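PDB 2QF4: cell shape-determining protein MreC from Streptococcus pneumoniae, which is involved in forming and maintaining cell shape, probably as part of the elongasome that synthesises peripheral peptidoglycan. Local coordinates for residues L40-G45 with A126-G131; G49-S52 with S58-V61; N62-T67 with D71-K76; T82-I87 with S105-S110; T136-S139 with R145-T148. All coordinates share one frame; numbering follows the deposited sequence.

Contact 1 of 5, residues L40-G45 with A126-G131; sequences LAIANG and ADIPVG. With EDO (1,2-ethanediol), chain E.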
loop_
_atom_site.group_PDB
_atom_site.type_symbol
_atom_site.label_atom_id
_atom_site.label_comp_id
_atom_site.label_asym_id
_atom_site.label_seq_id
_atom_site.Cartn_x
_atom_site.Cartn_y
_atom_site.Cartn_z
ATOM N N LEU A 40 -0.901 6.066 -5.050
ATOM C CA LEU A 40 -0.046 5.039 -4.463
ATOM C C LEU A 40 1.261 5.013 -5.219
ATOM O O LEU A 40 1.389 5.627 -6.266
ATOM C CB LEU A 40 -0.757 3.686 -4.440
ATOM C CG LEU A 40 -1.951 3.609 -3.464
ATOM C CD1 LEU A 40 -2.641 2.261 -3.584
ATOM C CD2 LEU A 40 -1.459 3.802 -2.015
ATOM N N ALA A 41 2.255 4.344 -4.651
ATOM C CA ALA A 41 3.603 4.316 -5.180
ATOM C C ALA A 41 4.070 2.876 -5.336
ATOM O O ALA A 41 3.912 2.054 -4.420
ATOM C CB ALA A 41 4.540 5.072 -4.220
ATOM N N ILE A 42 4.618 2.574 -6.512
ATOM C CA ILE A 42 5.055 1.238 -6.898
ATOM C C ILE A 42 6.524 1.198 -7.326
ATOM O O ILE A 42 7.092 2.157 -7.869
ATOM C CB ILE A 42 4.110 0.653 -7.996
ATOM C CG1 ILE A 42 4.337 1.157 -9.376
ATOM C CG2 ILE A 42 2.654 0.884 -7.619
ATOM C CD1 ILE A 42 3.663 0.270 -10.436
ATOM N N ALA A 43 7.125 0.051 -7.089
ATOM C CA ALA A 43 8.455 -0.276 -7.579
ATOM C C ALA A 43 8.483 -1.739 -7.777
ATOM O O ALA A 43 7.904 -2.493 -7.017
ATOM C CB ALA A 43 9.533 0.114 -6.565
ATOM N N ASN A 44 9.236 -2.181 -8.784
ATOM C CA ASN A 44 9.432 -3.612 -8.990
ATOM C C ASN A 44 8.071 -4.349 -9.096
ATOM O O ASN A 44 7.963 -5.500 -8.648
ATOM C CB ASN A 44 10.291 -4.179 -7.821
ATOM C CG ASN A 44 11.742 -3.611 -7.767
ATOM O OD1 ASN A 44 12.355 -3.346 -8.794
ATOM N ND2 ASN A 44 12.293 -3.481 -6.548
ATOM N N GLY A 45 7.067 -3.717 -9.698
ATOM C CA GLY A 45 5.747 -4.339 -9.879
ATOM C C GLY A 45 4.792 -4.342 -8.693
ATOM O O GLY A 45 3.621 -4.758 -8.836
ATOM N N ALA A 126 -7.244 -0.084 -7.228
ATOM C CA ALA A 126 -7.276 -1.491 -6.907
ATOM C C ALA A 126 -6.270 -2.313 -7.716
ATOM O O ALA A 126 -5.768 -1.868 -8.747
ATOM C CB ALA A 126 -8.712 -2.030 -7.137
ATOM N N ASP A 127 -5.969 -3.512 -7.211
ATOM C CA ASP A 127 -5.307 -4.587 -7.943
ATOM C C ASP A 127 -3.794 -4.471 -8.051
ATOM O O ASP A 127 -3.163 -5.284 -8.701
ATOM C CB ASP A 127 -5.956 -4.807 -9.337
ATOM C CG ASP A 127 -7.440 -5.087 -9.243
ATOM O OD1 ASP A 127 -7.892 -5.791 -8.349
ATOM O OD2 ASP A 127 -8.198 -4.571 -10.096
ATOM N N ILE A 128 -3.185 -3.527 -7.366
ATOM C CA ILE A 128 -1.742 -3.449 -7.327
ATOM C C ILE A 128 -1.244 -4.551 -6.375
ATOM O O ILE A 128 -1.742 -4.660 -5.253
ATOM C CB ILE A 128 -1.267 -2.096 -6.793
ATOM C CG1 ILE A 128 -1.737 -0.956 -7.693
ATOM C CG2 ILE A 128 0.258 -2.081 -6.640
ATOM C CD1 ILE A 128 -1.560 0.436 -7.063
ATOM N N PRO A 129 -0.272 -5.382 -6.802
ATOM C CA PRO A 129 0.249 -6.418 -5.895
ATOM C C PRO A 129 0.812 -5.810 -4.617
ATOM O O PRO A 129 1.581 -4.854 -4.677
ATOM C CB PRO A 129 1.343 -7.110 -6.729
ATOM C CG PRO A 129 0.909 -6.858 -8.136
ATOM C CD PRO A 129 0.350 -5.481 -8.128
ATOM N N VAL A 130 0.494 -6.441 -3.491
ATOM C CA VAL A 130 1.033 -6.074 -2.167
ATOM C C VAL A 130 1.925 -7.170 -1.601
ATOM O O VAL A 130 3.064 -6.900 -1.202
ATOM C CB VAL A 130 -0.105 -5.733 -1.194
ATOM C CG1 VAL A 130 0.435 -5.396 0.204
ATOM C CG2 VAL A 130 -0.880 -4.544 -1.723
ATOM N N GLY A 131 1.430 -8.399 -1.588
ATOM C CA GLY A 131 2.195 -9.512 -1.046
ATOM C C GLY A 131 1.340 -10.725 -0.870
ATOM O O GLY A 131 0.309 -10.860 -1.523
HETATM C C1 EDO E . -2.446 -2.895 -11.796
HETATM O O1 EDO E . -1.593 -3.645 -10.931
HETATM C C2 EDO E . -3.449 -2.111 -10.962
HETATM O O2 EDO E . -3.344 -0.726 -11.304
#
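At the junction between the two antiparallel beta-barrels of this extracellular domain, I128 of strand 126-137 packs against L40 and I42 of strand 40-43. The branches of I128 divide the work: its CD1 lies 4.1 Å from CD1 of L40, and its CG2 lies 3.9 Å from CG2 of I42. A chi1 of -61° explains the split, since it places CG1, which carries CD1, beside the backbone N of I128 and CG2 beside the carbonyl carbon. L40 and I42 alternate with A41 along an extended strand and therefore both present their side chains to I128, each slanting across it. The double barrel is that of the chymotrypsin-like, alpha-lytic protease fold, and the two strands belong to different barrels. They face each other through side chains and do not pair: even the nearest CA atoms, those of G45 and P129, are 7.1 Å apart. At that end the backbone takes part, with O of G45 3.4 Å from CD of the P129 ring. F123 and V125 also pack on L40. A 1,2-ethanediol, probably from the crystallisation liquor, donates a hydrogen bond from O1 to the carbonyl O of D127 at 3.2 Å, and its C2 rests 3.9 Å from CG1 of I128. The D127 carboxylate forms a salt bridge with K76, while V130 and G131 make a classic beta bulge opposite V115.

Contact 2 of 5, residues G49-S52 with S58-V61; sequences GSVS and STIV
Strands 49-52 and 59-61 run antiparallel with 141° between their directions, and V51 faces V61 as a non-hydrogen-bonded pair with CA atoms 4.5 Å apart. They are the arms of the beta hairpin 46-54/59-63, two neighbouring strands of the first barrel. The backbone bond beside the pair is short and nearly straight: N of S52 donates to O of I60 at 2.8 Å, with 164° at the hydrogen. That carbonyl also receives a CA-H...O contact from V51, and a second such contact joins CA of V61 to O of S50 at 3.4 Å. V51 and V61 project from the same face of the sheet, where L163 of strand 160-166 touches both. Across the diagonal V51 meets T59 at about a right angle, the T59 methyl CG2 sitting astride the fork, 3.8 Å from both CG1 and CG2 of V51. With chi1 at -62° the T59 methyl is anti to its own N, which puts OG1 on the other branch, where it is hydrogen-bonded to O of A29. G49 has no side chain, and CG1 of V61 approaches its CA to 4.0 Å. Further out, OG of S52 lies 3.6 Å from the I60 branch methyl CG2.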
loop_
_atom_site.group_PDB
_atom_site.type_symbol
_atom_site.label_atom_id
_atom_site.label_comp_id
_atom_site.label_asym_id
_atom_site.label_seq_id
_atom_site.Cartn_x
_atom_site.Cartn_y
_atom_site.Cartn_z
ATOM N N GLY A 49 4.405 2.129 -1.134
ATOM C CA GLY A 49 4.026 3.228 -0.287
ATOM C C GLY A 49 2.839 3.995 -0.822
ATOM O O GLY A 49 2.228 3.605 -1.798
ATOM N N SER A 50 2.565 5.107 -0.150
ATOM C CA SER A 50 1.436 5.999 -0.460
ATOM C C SER A 50 1.945 7.422 -0.470
ATOM O O SER A 50 2.865 7.751 0.273
ATOM C CB SER A 50 0.305 5.823 0.556
ATOM O OG SER A 50 0.804 5.944 1.875
ATOM N N VAL A 51 1.365 8.267 -1.319
ATOM C CA VAL A 51 1.753 9.671 -1.320
ATOM C C VAL A 51 1.308 10.298 -0.016
ATOM O O VAL A 51 0.133 10.184 0.360
ATOM C CB VAL A 51 1.159 10.429 -2.542
ATOM C CG1 VAL A 51 1.293 11.934 -2.396
ATOM C CG2 VAL A 51 1.790 9.934 -3.845
ATOM N N SER A 52 2.232 10.973 0.668
ATOM C CA SER A 52 1.859 11.688 1.874
ATOM C C SER A 52 1.854 13.191 1.718
ATOM O O SER A 52 1.168 13.851 2.469
ATOM C CB SER A 52 2.744 11.268 3.004
ATOM O OG SER A 52 4.079 11.476 2.699
ATOM N N SER A 58 7.888 18.315 -6.153
ATOM C CA SER A 58 8.338 17.110 -5.463
ATOM C C SER A 58 7.156 16.481 -4.788
ATOM O O SER A 58 6.121 17.133 -4.574
ATOM C CB SER A 58 9.417 17.449 -4.419
ATOM O OG SER A 58 8.952 18.315 -3.397
ATOM N N THR A 59 7.341 15.217 -4.416
ATOM C CA THR A 59 6.318 14.412 -3.765
ATOM C C THR A 59 7.005 13.549 -2.706
ATOM O O THR A 59 8.038 12.961 -2.951
ATOM C CB THR A 59 5.624 13.462 -4.774
ATOM O OG1 THR A 59 4.979 14.243 -5.774
ATOM C CG2 THR A 59 4.560 12.584 -4.125
ATOM N N ILE A 60 6.424 13.480 -1.518
ATOM C CA ILE A 60 6.904 12.591 -0.471
ATOM C C ILE A 60 6.010 11.337 -0.438
ATOM O O ILE A 60 4.767 11.422 -0.486
ATOM C CB ILE A 60 6.909 13.251 0.923
ATOM C CG1 ILE A 60 7.721 14.564 0.887
ATOM C CG2 ILE A 60 7.470 12.252 1.960
ATOM C CD1 ILE A 60 7.820 15.263 2.246
ATOM N N VAL A 61 6.672 10.194 -0.377
ATOM C CA VAL A 61 6.045 8.883 -0.336
ATOM C C VAL A 61 6.324 8.246 1.024
ATOM O O VAL A 61 7.478 8.135 1.433
ATOM C CB VAL A 61 6.587 7.973 -1.444
ATOM C CG1 VAL A 61 6.094 6.512 -1.288
ATOM C CG2 VAL A 61 6.219 8.535 -2.810
#

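Contact 3 of 5, residues N62-T67 with D71-K76; sequences NLLTNT and DKISVK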
loop_
_atom_site.group_PDB
_atom_site.type_symbol
_atom_site.label_atom_id
_atom_site.label_comp_id
_atom_site.label_asym_id
_atom_site.label_seq_id
_atom_site.Cartn_x
_atom_site.Cartn_y
_atom_site.Cartn_z
ATOM N N ASN A 62 5.262 7.859 1.733
ATOM C CA ASN A 62 5.347 7.148 2.995
ATOM C C ASN A 62 5.444 5.672 2.726
ATOM O O ASN A 62 4.566 5.095 2.071
ATOM C CB ASN A 62 4.120 7.429 3.820
ATOM C CG ASN A 62 4.288 6.967 5.226
ATOM O OD1 ASN A 62 3.537 6.131 5.692
ATOM N ND2 ASN A 62 5.310 7.454 5.890
ATOM N N LEU A 63 6.522 5.057 3.190
ATOM C CA LEU A 63 6.742 3.666 2.856
ATOM C C LEU A 63 5.853 2.725 3.690
ATOM O O LEU A 63 5.459 3.019 4.809
ATOM C CB LEU A 63 8.233 3.292 2.995
ATOM C CG LEU A 63 9.170 4.049 2.025
ATOM C CD1 LEU A 63 10.630 3.653 2.302
ATOM C CD2 LEU A 63 8.856 3.730 0.570
ATOM N N LEU A 64 5.661 1.529 3.170
ATOM C CA LEU A 64 4.852 0.521 3.861
ATOM C C LEU A 64 5.521 -0.114 5.064
ATOM O O LEU A 64 4.867 -0.820 5.827
ATOM C CB LEU A 64 4.483 -0.613 2.895
ATOM C CG LEU A 64 3.555 -0.275 1.730
ATOM C CD1 LEU A 64 3.214 -1.590 0.995
ATOM C CD2 LEU A 64 2.287 0.457 2.163
ATOM N N THR A 65 6.812 0.103 5.240
ATOM C CA THR A 65 7.567 -0.500 6.340
ATOM C C THR A 65 7.554 0.328 7.630
ATOM O O THR A 65 8.211 -0.048 8.579
ATOM C CB THR A 65 8.985 -0.770 5.864
ATOM O OG1 THR A 65 9.512 0.435 5.291
ATOM C CG2 THR A 65 9.001 -1.893 4.814
ATOM N N ASN A 66 6.760 1.402 7.678
ATOM C CA ASN A 66 6.585 2.150 8.914
ATOM C C ASN A 66 5.815 1.373 9.960
ATOM O O ASN A 66 4.819 0.721 9.676
ATOM C CB ASN A 66 5.940 3.483 8.636
ATOM C CG ASN A 66 6.916 4.421 8.037
ATOM O OD1 ASN A 66 7.856 4.862 8.719
ATOM N ND2 ASN A 66 6.752 4.727 6.766
ATOM N N THR A 67 6.290 1.443 11.190
ATOM C CA THR A 67 5.694 0.713 12.304
ATOM C C THR A 67 4.195 0.960 12.413
ATOM O O THR A 67 3.412 0.016 12.477
ATOM C CB THR A 67 6.390 1.092 13.620
ATOM O OG1 THR A 67 7.785 0.818 13.473
ATOM C CG2 THR A 67 5.778 0.313 14.792
ATOM N N ASP A 71 -2.548 5.845 7.058
ATOM C CA ASP A 71 -3.078 6.239 5.754
ATOM C C ASP A 71 -4.290 5.441 5.298
ATOM O O ASP A 71 -4.878 5.781 4.270
ATOM C CB ASP A 71 -1.966 6.197 4.740
ATOM C CG ASP A 71 -0.850 7.164 5.092
ATOM O OD1 ASP A 71 -1.134 8.197 5.728
ATOM O OD2 ASP A 71 0.318 6.856 4.791
ATOM N N LYS A 72 -4.696 4.417 6.037
ATOM C CA LYS A 72 -5.954 3.694 5.745
ATOM C C LYS A 72 -5.961 3.225 4.296
ATOM O O LYS A 72 -6.974 3.322 3.600
ATOM C CB LYS A 72 -7.182 4.566 6.061
ATOM C CG LYS A 72 -7.246 4.984 7.537
ATOM C CD LYS A 72 -8.554 5.692 7.878
ATOM C CE LYS A 72 -8.599 6.237 9.332
ATOM N NZ LYS A 72 -7.918 7.589 9.393
ATOM N N ILE A 73 -4.848 2.627 3.875
ATOM C CA ILE A 73 -4.733 2.098 2.542
ATOM C C ILE A 73 -5.564 0.824 2.439
ATOM O O ILE A 73 -5.331 -0.145 3.162
ATOM C CB ILE A 73 -3.276 1.786 2.151
ATOM C CG1 ILE A 73 -2.413 3.053 2.185
ATOM C CG2 ILE A 73 -3.222 1.148 0.747
ATOM C CD1 ILE A 73 -0.897 2.719 2.266
ATOM N N SER A 74 -6.544 0.828 1.542
ATOM C CA SER A 74 -7.407 -0.320 1.306
ATOM C C SER A 74 -6.671 -1.457 0.621
ATOM O O SER A 74 -5.981 -1.231 -0.367
ATOM C CB SER A 74 -8.570 0.163 0.410
ATOM O OG SER A 74 -9.308 -0.916 -0.146
ATOM N N VAL A 75 -6.836 -2.673 1.136
ATOM C CA VAL A 75 -6.306 -3.888 0.544
ATOM C C VAL A 75 -7.395 -4.931 0.497
ATOM O O VAL A 75 -8.409 -4.841 1.171
ATOM C CB VAL A 75 -5.059 -4.429 1.326
ATOM C CG1 VAL A 75 -3.912 -3.437 1.191
ATOM C CG2 VAL A 75 -5.364 -4.734 2.793
ATOM N N LYS A 76 -7.131 -5.934 -0.326
ATOM C CA LYS A 76 -8.010 -7.079 -0.405
ATOM C C LYS A 76 -7.176 -8.343 -0.530
ATOM O O LYS A 76 -6.063 -8.377 -1.033
ATOM C CB LYS A 76 -9.028 -6.945 -1.541
ATOM C CG LYS A 76 -8.445 -6.883 -2.891
ATOM C CD LYS A 76 -9.496 -6.600 -3.964
ATOM C CE LYS A 76 -8.847 -6.480 -5.320
ATOM N NZ LYS A 76 -9.866 -6.223 -6.392
#
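N62 and D71 approach obliquely, the amide and carboxylate planes standing 82° apart. Their nearest atoms, OD1 of N62 and OD2 of D71, are both acceptors 3.4 Å apart, so this approach is not a hydrogen bond. OD2 of D71 instead takes a weak hydrogen bond from OG of S50, and N of D71 is bonded to the N69 side chain. The second meeting is apolar: L64 and I73 slant across each other, with CD2 of L64 3.9 Å from CD1 of I73. L64 does not aim its CB at I73; chi2 of -174° carries CD1 on along the chain, and the other branch, CD2, makes the touch. L63 to N66 form a type I beta turn, in which ND2 of N66 donates to O of L63 at 2.9 Å with 144° at the hydrogen. The turn leads out of strand 59-63, and residues 71-76 lead into strand 74-79. This is the connection between the two antiparallel barrels of a chymotrypsin-like fold.

Contact 4 of 5, residues T82-I87 with S105-S110; sequences TTIYGI and SNSDIS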
loop_
_atom_site.group_PDB
_atom_site.type_symbol
_atom_site.label_atom_id
_atom_site.label_comp_id
_atom_site.label_asym_id
_atom_site.label_seq_id
_atom_site.Cartn_x
_atom_site.Cartn_y
_atom_site.Cartn_z
ATOM N N THR A 82 -13.479 -16.194 -2.761
ATOM C CA THR A 82 -13.959 -15.058 -1.968
ATOM C C THR A 82 -12.884 -14.011 -1.772
ATOM O O THR A 82 -11.709 -14.285 -1.788
ATOM C CB THR A 82 -14.426 -15.457 -0.563
ATOM O OG1 THR A 82 -14.882 -16.815 -0.553
ATOM C CG2 THR A 82 -15.552 -14.468 -0.084
ATOM N N THR A 83 -13.336 -12.785 -1.619
ATOM C CA THR A 83 -12.467 -11.629 -1.400
ATOM C C THR A 83 -12.768 -11.021 -0.051
ATOM O O THR A 83 -13.934 -10.806 0.286
ATOM C CB THR A 83 -12.711 -10.599 -2.502
ATOM O OG1 THR A 83 -12.649 -11.257 -3.782
ATOM C CG2 THR A 83 -11.685 -9.506 -2.466
ATOM N N ILE A 84 -11.719 -10.730 0.707
ATOM C CA ILE A 84 -11.802 -10.074 2.009
ATOM C C ILE A 84 -11.110 -8.734 1.920
ATOM O O ILE A 84 -9.954 -8.671 1.513
ATOM C CB ILE A 84 -11.126 -10.934 3.118
ATOM C CG1 ILE A 84 -11.673 -12.393 3.181
ATOM C CG2 ILE A 84 -11.268 -10.219 4.475
ATOM C CD1 ILE A 84 -10.889 -13.408 2.424
ATOM N N TYR A 85 -11.812 -7.675 2.289
ATOM C CA TYR A 85 -11.236 -6.328 2.298
ATOM C C TYR A 85 -10.772 -5.960 3.690
ATOM O O TYR A 85 -11.390 -6.349 4.681
ATOM C CB TYR A 85 -12.286 -5.316 1.805
ATOM C CG TYR A 85 -12.504 -5.355 0.304
ATOM C CD1 TYR A 85 -13.280 -6.353 -0.274
ATOM C CD2 TYR A 85 -11.917 -4.420 -0.522
ATOM C CE1 TYR A 85 -13.454 -6.416 -1.656
ATOM C CE2 TYR A 85 -12.102 -4.467 -1.910
ATOM C CZ TYR A 85 -12.854 -5.481 -2.467
ATOM O OH TYR A 85 -13.043 -5.531 -3.832
ATOM N N GLY A 86 -9.731 -5.140 3.754
ATOM C CA GLY A 86 -9.239 -4.578 5.006
ATOM C C GLY A 86 -8.394 -3.365 4.736
ATOM O O GLY A 86 -8.416 -2.820 3.637
ATOM N N ILE A 87 -7.659 -2.922 5.743
ATOM C CA ILE A 87 -6.763 -1.757 5.590
ATOM C C ILE A 87 -5.409 -2.106 6.205
ATOM O O ILE A 87 -5.290 -2.840 7.153
ATOM C CB ILE A 87 -7.273 -0.404 6.151
ATOM C CG1 ILE A 87 -7.539 -0.548 7.658
ATOM C CG2 ILE A 87 -8.531 0.017 5.446
ATOM C CD1 ILE A 87 -7.548 0.825 8.431
ATOM N N SER A 105 -14.888 -9.661 6.546
ATOM C CA SER A 105 -15.353 -11.051 6.425
ATOM C C SER A 105 -14.713 -11.912 7.493
ATOM O O SER A 105 -13.583 -11.637 7.916
ATOM C CB SER A 105 -14.925 -11.570 5.035
ATOM O OG SER A 105 -15.149 -12.915 4.825
ATOM N N ASN A 106 -15.419 -12.981 7.872
ATOM C CA ASN A 106 -14.828 -14.007 8.720
ATOM C C ASN A 106 -14.412 -15.234 7.923
ATOM O O ASN A 106 -14.160 -16.286 8.508
ATOM C CB ASN A 106 -15.733 -14.385 9.886
ATOM C CG ASN A 106 -16.201 -13.192 10.599
ATOM O OD1 ASN A 106 -15.379 -12.340 11.014
ATOM N ND2 ASN A 106 -17.501 -13.073 10.707
ATOM N N SER A 107 -14.298 -15.096 6.594
ATOM C CA SER A 107 -13.735 -16.156 5.751
ATOM C C SER A 107 -12.422 -16.664 6.286
ATOM O O SER A 107 -11.594 -15.885 6.780
ATOM C CB SER A 107 -13.441 -15.660 4.313
ATOM O OG SER A 107 -12.787 -16.702 3.551
ATOM N N ASP A 108 -12.166 -17.949 6.096
ATOM C CA ASP A 108 -10.834 -18.466 6.295
ATOM C C ASP A 108 -9.843 -17.667 5.442
ATOM O O ASP A 108 -10.147 -17.233 4.337
ATOM C CB ASP A 108 -10.742 -19.942 5.903
ATOM C CG ASP A 108 -11.503 -20.869 6.826
ATOM O OD1 ASP A 108 -12.001 -20.458 7.897
ATOM O OD2 ASP A 108 -11.591 -22.058 6.442
ATOM N N ILE A 109 -8.646 -17.489 5.989
ATOM C CA ILE A 109 -7.546 -16.831 5.308
ATOM C C ILE A 109 -6.334 -17.704 5.545
ATOM O O ILE A 109 -6.102 -18.126 6.680
ATOM C CB ILE A 109 -7.338 -15.400 5.841
ATOM C CG1 ILE A 109 -8.508 -14.484 5.460
ATOM C CG2 ILE A 109 -6.013 -14.786 5.313
ATOM C CD1 ILE A 109 -8.468 -13.132 6.149
ATOM N N SER A 110 -5.614 -18.042 4.485
ATOM C CA SER A 110 -4.530 -19.027 4.550
ATOM C C SER A 110 -3.225 -18.430 4.087
ATOM O O SER A 110 -3.182 -17.585 3.189
ATOM C CB SER A 110 -4.862 -20.177 3.602
ATOM O OG SER A 110 -6.067 -20.829 3.938
#
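I84 is the single side chain of strand 82-87 that bears this contact, and it meets S105, S107 and I109 in turn. CG1 of I84 lies 3.8 Å from CB of S105, and its branch methyl CG2 is 3.9 Å from that same CB, so the S105 methylene sits over the fork of the isoleucine. CG1 and CD1 of I84 then both come within 3.9 Å of CB of S107, which faces the isoleucine. CD1 goes on to meet CG1 of I109 at 4.0 Å, an apolar touch. A chi2 of 95°, well away from a staggered value, swings CD1 toward S107 and I109. All of this packs strand 82-92 of the second barrel against the loop that runs from strand 97-101 to strand 114-118. The loop has its own internal bracing. OG of S105, anti to its backbone N at chi1 173°, accepts from N of S107 at 2.9 Å with 162° at the hydrogen: an ST turn. OG of S107 donates to O of D108 at 2.8 Å. That bond holds the S107 hydroxyl in its chi1 position. One shell further out, NH2 of R145 bonds to the carbonyls of both S105 and S107 and ties the turn to the residue that precedes strand 146-151. I109 also packs on V133 and T136 of strand 126-137, while N104, just before the turn, is bonded to N of Y85 through its side chain.

Contact 5 of 5, residues T136-S139 with R145-T148; sequences TTHS and REVT. With EDO (1,2-ethanediol), chain D.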
loop_
_atom_site.group_PDB
_atom_site.type_symbol
_atom_site.label_atom_id
_atom_site.label_comp_id
_atom_site.label_asym_id
_atom_site.label_seq_id
_atom_site.Cartn_x
_atom_site.Cartn_y
_atom_site.Cartn_z
ATOM N N THR A 136 -2.852 -15.291 10.259
ATOM C CA THR A 136 -3.746 -14.422 10.982
ATOM C C THR A 136 -3.499 -14.546 12.476
ATOM O O THR A 136 -3.019 -15.562 12.963
ATOM C CB THR A 136 -5.224 -14.707 10.693
ATOM O OG1 THR A 136 -5.580 -15.977 11.217
ATOM C CG2 THR A 136 -5.523 -14.676 9.206
ATOM N N THR A 137 -3.833 -13.497 13.209
ATOM C CA THR A 137 -3.764 -13.529 14.654
ATOM C C THR A 137 -5.004 -12.823 15.186
ATOM O O THR A 137 -5.808 -12.215 14.447
ATOM C CB THR A 137 -2.430 -12.958 15.205
ATOM O OG1 THR A 137 -2.309 -13.303 16.591
ATOM C CG2 THR A 137 -2.337 -11.450 15.041
ATOM N N HIS A 138 -5.249 -12.981 16.485
ATOM C CA HIS A 138 -6.540 -12.585 17.072
ATOM C C HIS A 138 -7.672 -13.233 16.275
ATOM O O HIS A 138 -8.722 -12.649 16.047
ATOM C CB HIS A 138 -6.727 -11.073 17.168
ATOM C CG HIS A 138 -5.576 -10.355 17.804
ATOM N ND1 HIS A 138 -5.036 -10.741 19.009
ATOM C CD2 HIS A 138 -4.827 -9.320 17.366
ATOM C CE1 HIS A 138 -4.032 -9.938 19.310
ATOM N NE2 HIS A 138 -3.889 -9.059 18.335
ATOM N N SER A 139 -7.455 -14.486 15.883
ATOM C CA SER A 139 -8.210 -15.114 14.817
ATOM C C SER A 139 -9.646 -15.426 15.172
ATOM O O SER A 139 -10.466 -15.524 14.255
ATOM C CB SER A 139 -7.471 -16.375 14.330
ATOM O OG SER A 139 -6.100 -16.118 13.958
ATOM N N ARG A 145 -9.670 -9.570 14.275
ATOM C CA ARG A 145 -8.728 -10.424 13.559
ATOM C C ARG A 145 -7.792 -9.556 12.714
ATOM O O ARG A 145 -8.216 -8.605 12.024
ATOM C CB ARG A 145 -9.436 -11.447 12.664
ATOM C CG ARG A 145 -8.511 -12.383 11.917
ATOM C CD ARG A 145 -9.203 -13.594 11.323
ATOM N NE ARG A 145 -10.181 -13.233 10.304
ATOM C CZ ARG A 145 -10.472 -13.970 9.237
ATOM N NH1 ARG A 145 -9.850 -15.109 8.966
ATOM N NH2 ARG A 145 -11.399 -13.539 8.400
ATOM N N GLU A 146 -6.523 -9.946 12.699
ATOM C CA GLU A 146 -5.475 -9.240 11.974
ATOM C C GLU A 146 -4.772 -10.235 11.057
ATOM O O GLU A 146 -4.714 -11.414 11.348
ATOM C CB GLU A 146 -4.456 -8.699 12.987
ATOM C CG GLU A 146 -3.226 -7.973 12.485
ATOM C CD GLU A 146 -2.185 -7.851 13.598
ATOM O OE1 GLU A 146 -2.592 -7.513 14.743
ATOM O OE2 GLU A 146 -0.982 -8.193 13.377
ATOM N N VAL A 147 -4.263 -9.739 9.959
ATOM C CA VAL A 147 -3.518 -10.531 9.004
ATOM C C VAL A 147 -2.121 -9.985 8.899
ATOM O O VAL A 147 -1.932 -8.762 8.800
ATOM C CB VAL A 147 -4.173 -10.531 7.603
ATOM C CG1 VAL A 147 -3.508 -11.540 6.675
ATOM C CG2 VAL A 147 -5.656 -10.815 7.700
ATOM N N THR A 148 -1.119 -10.857 8.867
ATOM C CA THR A 148 0.253 -10.486 8.553
ATOM C C THR A 148 0.606 -10.939 7.148
ATOM O O THR A 148 0.187 -12.025 6.711
ATOM C CB THR A 148 1.264 -10.972 9.606
ATOM O OG1 THR A 148 1.193 -12.391 9.760
ATOM C CG2 THR A 148 1.027 -10.280 10.969
HETATM C C1 EDO D . -5.737 -16.327 17.896
HETATM O O1 EDO D . -5.138 -16.325 16.623
HETATM C C2 EDO D . -4.837 -15.773 18.957
HETATM O O2 EDO D . -4.303 -14.515 18.726
HETATM O O HOH W 1 -8.093 -16.783 10.516
#
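H138 and E146 bring their flat groups together obliquely, imidazole and carboxylate planes 69° apart, with CD2 of H138 3.9 Å from OE1 of E146. One face of the ring carries the T137 methyl CG2, 4.0 Å above the plane and displaced toward the rim. The R145 guanidinium holds a water at its edge, in plane, 2.9 Å from NH1. The same water lies 2.7 Å from OG1 of T136, bridging the two segments, while T136 CG2 comes up obliquely. A bend at R145 chi3 (64°) carries the guanidinium round, and its NH2 bonds to the carbonyls of S105 and S107. Behind these groups, T137 and E146 form the hydrogen-bonded pair of an antiparallel hairpin, N of T137 to O of E146 at 2.9 Å and N of E146 to O of T137 at 3.0 Å. Their side chains lie side by side. Past the strand end, N of H138 and N of S139 donate to O2 and O1 of one 1,2-ethanediol, probably from the crystallisation liquor. The E146 carboxylate so near the imidazole would be expected to ease protonation of H138, although its charge is not seen.

The five contacts trace a two-barrel domain. Contact 2 lies in the first barrel and contacts 4 and 5 in the second; contacts 1 and 3 span the junction and touch, their centres about 11 Å apart. In sequence, contact 1 encloses contacts 2, 3 and 4 one after another, and contact 5 follows on the same strand, 126-137. Contacts 2 and 3 share strand 59-63, while strands 74-79 and 82-92 of contacts 3 and 4 are sheet neighbours. Contacts 4 and 5 have centres about 10 Å apart, whereas those of contacts 2 and 4 are about 28 Å apart, on opposite sides of the chain's centre. Contacts 1 and 3 thus join the barrels; the other three are each made within one barrel.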